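PDB 5UJU: NAD-dependent aldehyde dehydrogenase from Burkholderia multivorans, which probably oxidises aldehydes to carboxylic acids with NAD+ as the electron acceptor. Local coordinates for residues Arg435-Ala447 against Pro459-Gln471. Numbering follows the deposited sequence.
Sequences RVRTPLVLQLDVA and PISFVIATDSTAQ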
loop_
_atom_site.group_PDB
_atom_site.type_symbol
_atom_site.label_atom_id
_atom_site.label_comp_id
_atom_site.label_asym_id
_atom_site.label_seq_id
_atom_site.Cartn_x
_atom_site.Cartn_y
_atom_site.Cartn_z
ATOM N N ARG A 435 31.098 -19.034 20.314
ATOM C CA ARG A 435 30.301 -20.144 19.788
ATOM C C ARG A 435 30.482 -20.158 18.270
ATOM O O ARG A 435 29.874 -19.355 17.556
ATOM C CB ARG A 435 28.832 -19.978 20.184
ATOM C CG ARG A 435 27.914 -21.138 19.796
ATOM C CD ARG A 435 26.446 -20.712 19.880
ATOM N NE ARG A 435 26.059 -20.389 21.243
ATOM C CZ ARG A 435 25.693 -19.179 21.660
ATOM N NH1 ARG A 435 25.652 -18.156 20.821
ATOM N NH2 ARG A 435 25.373 -18.995 22.932
ATOM N N VAL A 436 31.338 -21.051 17.773
ATOM C CA VAL A 436 31.699 -21.078 16.358
ATOM C C VAL A 436 31.472 -22.495 15.844
ATOM O O VAL A 436 31.977 -23.454 16.440
ATOM C CB VAL A 436 33.163 -20.651 16.129
ATOM C CG1 VAL A 436 33.504 -20.597 14.624
ATOM C CG2 VAL A 436 33.481 -19.323 16.796
ATOM N N ARG A 437 30.751 -22.620 14.721
ATOM C CA ARG A 437 30.444 -23.902 14.096
ATOM C C ARG A 437 30.571 -23.791 12.582
ATOM O O ARG A 437 30.091 -22.821 11.989
ATOM C CB ARG A 437 29.008 -24.354 14.412
ATOM C CG ARG A 437 28.646 -24.463 15.864
ATOM C CD ARG A 437 29.400 -25.593 16.516
ATOM N NE ARG A 437 28.817 -25.981 17.802
ATOM C CZ ARG A 437 29.202 -25.488 18.971
ATOM N NH1 ARG A 437 30.166 -24.577 19.017
ATOM N NH2 ARG A 437 28.624 -25.906 20.092
ATOM N N THR A 438 31.179 -24.804 11.954
ATOM C CA THR A 438 31.365 -24.819 10.503
ATOM C C THR A 438 30.112 -25.354 9.813
ATOM O O THR A 438 29.269 -25.981 10.456
ATOM C CB THR A 438 32.587 -25.667 10.126
ATOM O OG1 THR A 438 32.408 -27.029 10.546
ATOM C CG2 THR A 438 33.835 -25.096 10.782
ATOM N N PRO A 439 29.960 -25.127 8.503
ATOM C CA PRO A 439 28.717 -25.536 7.839
ATOM C C PRO A 439 28.544 -27.047 7.744
ATOM O O PRO A 439 29.502 -27.819 7.604
ATOM C CB PRO A 439 28.840 -24.915 6.442
ATOM C CG PRO A 439 29.797 -23.770 6.613
ATOM C CD PRO A 439 30.776 -24.252 7.633
ATOM N N LEU A 440 27.281 -27.455 7.821
ATOM C CA LEU A 440 26.855 -28.823 7.573
ATOM C C LEU A 440 26.290 -28.909 6.161
ATOM O O LEU A 440 25.384 -28.146 5.805
ATOM C CB LEU A 440 25.796 -29.252 8.589
ATOM C CG LEU A 440 25.130 -30.615 8.351
ATOM C CD1 LEU A 440 26.121 -31.765 8.569
ATOM C CD2 LEU A 440 23.945 -30.749 9.263
ATOM N N VAL A 441 26.824 -29.829 5.357
ATOM C CA VAL A 441 26.369 -30.018 3.986
ATOM C C VAL A 441 25.895 -31.452 3.834
ATOM O O VAL A 441 26.641 -32.393 4.134
ATOM C CB VAL A 441 27.458 -29.692 2.950
ATOM C CG1 VAL A 441 26.879 -29.854 1.548
ATOM C CG2 VAL A 441 27.975 -28.253 3.131
ATOM N N LEU A 442 24.661 -31.612 3.375
ATOM C CA LEU A 442 24.023 -32.912 3.285
ATOM C C LEU A 442 23.646 -33.221 1.845
ATOM O O LEU A 442 23.464 -32.328 1.015
ATOM C CB LEU A 442 22.769 -32.973 4.163
ATOM C CG LEU A 442 23.024 -32.640 5.633
ATOM C CD1 LEU A 442 21.820 -31.969 6.254
ATOM C CD2 LEU A 442 23.381 -33.889 6.396
ATOM N N GLN A 443 23.530 -34.509 1.554
ATOM C CA GLN A 443 23.033 -34.954 0.265
ATOM C C GLN A 443 21.608 -35.458 0.442
ATOM O O GLN A 443 21.341 -36.258 1.348
ATOM C CB GLN A 443 23.915 -36.063 -0.322
ATOM C CG GLN A 443 23.393 -36.604 -1.644
ATOM C CD GLN A 443 24.301 -37.670 -2.265
ATOM O OE1 GLN A 443 25.513 -37.688 -2.050
ATOM N NE2 GLN A 443 23.704 -38.557 -3.034
ATOM N N LEU A 444 20.703 -34.992 -0.420
ATOM C CA LEU A 444 19.337 -35.493 -0.474
ATOM C C LEU A 444 18.967 -35.850 -1.910
ATOM O O LEU A 444 19.703 -35.573 -2.864
ATOM C CB LEU A 444 18.339 -34.471 0.075
ATOM C CG LEU A 444 18.431 -34.268 1.582
ATOM C CD1 LEU A 444 17.450 -33.176 2.008
ATOM C CD2 LEU A 444 18.145 -35.580 2.283
ATOM N N ASP A 445 17.814 -36.491 -2.043
ATOM C CA ASP A 445 17.166 -36.742 -3.317
ATOM C C ASP A 445 15.909 -35.891 -3.389
ATOM O O ASP A 445 15.385 -35.454 -2.363
ATOM C CB ASP A 445 16.812 -38.228 -3.484
ATOM C CG ASP A 445 16.206 -38.534 -4.842
ATOM O OD1 ASP A 445 16.970 -38.644 -5.828
ATOM O OD2 ASP A 445 14.964 -38.651 -4.923
ATOM N N VAL A 446 15.436 -35.649 -4.617
ATOM C CA VAL A 446 14.233 -34.849 -4.819
ATOM C C VAL A 446 13.029 -35.438 -4.084
ATOM O O VAL A 446 12.097 -34.704 -3.728
ATOM C CB VAL A 446 13.964 -34.682 -6.333
ATOM C CG1 VAL A 446 13.615 -36.005 -6.975
ATOM C CG2 VAL A 446 12.887 -33.649 -6.576
ATOM N N ALA A 447 13.040 -36.746 -3.816
ATOM C CA ALA A 447 11.979 -37.381 -3.041
ATOM C C ALA A 447 11.941 -36.913 -1.587
ATOM O O ALA A 447 10.925 -37.102 -0.912
ATOM C CB ALA A 447 12.144 -38.901 -3.085
ATOM N N PRO A 459 23.924 -22.754 9.504
ATOM C CA PRO A 459 24.811 -23.154 8.390
ATOM C C PRO A 459 24.515 -24.569 7.910
ATOM O O PRO A 459 25.314 -25.488 8.065
ATOM C CB PRO A 459 26.201 -23.029 9.022
ATOM C CG PRO A 459 25.964 -23.401 10.462
ATOM C CD PRO A 459 24.585 -22.875 10.814
ATOM N N ILE A 460 23.343 -24.747 7.307
ATOM C CA ILE A 460 22.834 -26.061 6.915
ATOM C C ILE A 460 22.431 -25.999 5.450
ATOM O O ILE A 460 21.736 -25.064 5.041
ATOM C CB ILE A 460 21.626 -26.458 7.784
ATOM C CG1 ILE A 460 22.033 -26.493 9.265
ATOM C CG2 ILE A 460 20.977 -27.762 7.274
ATOM C CD1 ILE A 460 20.852 -26.391 10.250
ATOM N N SER A 461 22.857 -26.985 4.657
ATOM C CA SER A 461 22.451 -26.979 3.257
ATOM C C SER A 461 22.323 -28.397 2.710
ATOM O O SER A 461 22.852 -29.365 3.273
ATOM C CB SER A 461 23.417 -26.168 2.393
ATOM O OG SER A 461 24.736 -26.678 2.476
ATOM N N PHE A 462 21.601 -28.495 1.589
ATOM C CA PHE A 462 21.284 -29.761 0.938
ATOM C C PHE A 462 21.668 -29.673 -0.534
ATOM O O PHE A 462 21.207 -28.773 -1.247
ATOM C CB PHE A 462 19.791 -30.087 1.074
ATOM C CG PHE A 462 19.253 -29.864 2.457
ATOM C CD1 PHE A 462 19.514 -30.764 3.474
ATOM C CD2 PHE A 462 18.500 -28.737 2.743
ATOM C CE1 PHE A 462 19.029 -30.543 4.758
ATOM C CE2 PHE A 462 18.012 -28.513 4.026
ATOM C CZ PHE A 462 18.281 -29.410 5.030
ATOM N N VAL A 463 22.528 -30.587 -0.973
ATOM C CA VAL A 463 22.748 -30.852 -2.392
ATOM C C VAL A 463 21.759 -31.950 -2.779
ATOM O O VAL A 463 21.799 -33.053 -2.226
ATOM C CB VAL A 463 24.202 -31.272 -2.664
ATOM C CG1 VAL A 463 24.441 -31.463 -4.165
ATOM C CG2 VAL A 463 25.161 -30.224 -2.082
ATOM N N ILE A 464 20.835 -31.625 -3.683
ATOM C CA ILE A 464 19.615 -32.401 -3.904
ATOM C C ILE A 464 19.624 -32.907 -5.335
ATOM O O ILE A 464 19.688 -32.108 -6.281
ATOM C CB ILE A 464 18.355 -31.558 -3.634
ATOM C CG1 ILE A 464 18.352 -31.059 -2.189
ATOM C CG2 ILE A 464 17.076 -32.350 -3.970
ATOM C CD1 ILE A 464 17.430 -29.863 -1.963
ATOM N N ALA A 465 19.555 -34.228 -5.496
ATOM C CA ALA A 465 19.565 -34.836 -6.821
ATOM C C ALA A 465 18.162 -34.796 -7.420
ATOM O O ALA A 465 17.216 -35.345 -6.843
ATOM C CB ALA A 465 20.078 -36.276 -6.746
ATOM N N THR A 466 18.039 -34.176 -8.589
ATOM C CA THR A 466 16.790 -34.074 -9.331
ATOM C C THR A 466 16.864 -34.935 -10.595
ATOM O O THR A 466 17.936 -35.391 -11.000
ATOM C CB THR A 466 16.506 -32.618 -9.708
ATOM O OG1 THR A 466 17.487 -32.180 -10.658
ATOM C CG2 THR A 466 16.559 -31.691 -8.454
ATOM N N ASP A 467 15.700 -35.161 -11.217
ATOM C CA ASP A 467 15.661 -35.921 -12.466
ATOM C C ASP A 467 16.291 -35.154 -13.617
ATOM O O ASP A 467 16.840 -35.766 -14.538
ATOM C CB ASP A 467 14.225 -36.292 -12.819
ATOM C CG ASP A 467 13.622 -37.248 -11.827
ATOM O OD1 ASP A 467 14.400 -37.909 -11.111
ATOM O OD2 ASP A 467 12.379 -37.333 -11.750
ATOM N N SER A 468 16.231 -33.826 -13.581
ATOM C CA SER A 468 16.686 -32.992 -14.686
ATOM C C SER A 468 16.648 -31.539 -14.235
ATOM O O SER A 468 16.030 -31.199 -13.225
ATOM C CB SER A 468 15.821 -33.174 -15.933
ATOM O OG SER A 468 14.506 -32.703 -15.708
ATOM N N THR A 469 17.308 -30.685 -15.021
ATOM C CA THR A 469 17.218 -29.250 -14.807
ATOM C C THR A 469 15.782 -28.777 -14.979
ATOM O O THR A 469 15.335 -27.868 -14.265
ATOM C CB THR A 469 18.159 -28.523 -15.773
ATOM O OG1 THR A 469 19.511 -28.751 -15.364
ATOM C CG2 THR A 469 17.904 -27.001 -15.766
ATOM N N ALA A 470 15.037 -29.403 -15.900
ATOM C CA ALA A 470 13.611 -29.120 -16.032
ATOM C C ALA A 470 12.896 -29.301 -14.696
ATOM O O ALA A 470 12.141 -28.422 -14.256
ATOM C CB ALA A 470 12.996 -30.026 -17.108
ATOM N N GLN A 471 13.175 -30.410 -13.999
ATOM C CA GLN A 471 12.573 -30.606 -12.681
ATOM C C GLN A 471 13.128 -29.626 -11.647
ATOM O O GLN A 471 12.372 -29.106 -10.817
ATOM C CB GLN A 471 12.783 -32.034 -12.200
ATOM C CG GLN A 471 12.131 -32.301 -10.855
ATOM C CD GLN A 471 12.251 -33.745 -10.413
ATOM O OE1 GLN A 471 13.347 -34.299 -10.333
ATOM N NE2 GLN A 471 11.117 -34.359 -10.113
HETATM O O HOH W 1 25.790 -25.492 4.696
#
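P459 opens the pairing: its CB sits 4.1 Å from P439 CB, while its carbonyl O takes the N-H of L440 in a bond of 2.8 Å. Two residues on, S461 N returns the bond to L440 O. One water, 2.7 Å from S461 OG, donates to the same L440 O, giving this carbonyl two donors. F462 points the same way as L442 and L444, and the CD1 methyls of both meet its ring obliquely: L442 CD1 at CE1, 3.5 Å, and L444 CD1 at CD1, also 3.5 Å. Its chi1 of -56° swings the end of L442 back toward I460, bringing CD1 against CE1; W456 meets the same ring edge-to-face. L442 and L444 each give N-H to one carbonyl of 460-466 and take an N-H two residues on, the ladder of parallel strands, neighbours in a mixed seven-stranded sheet and joined by helix 449-452 in a beta-alpha-beta unit. On the other face V463 crosses V441, and F373, at the start of helix 373-388, packs on V463 and A465. A465 O receives V446 N on a bent path (137°). Past the strand, Q471 OE1 accepts from D467 N at 2.7 Å and touches both V446 methyls.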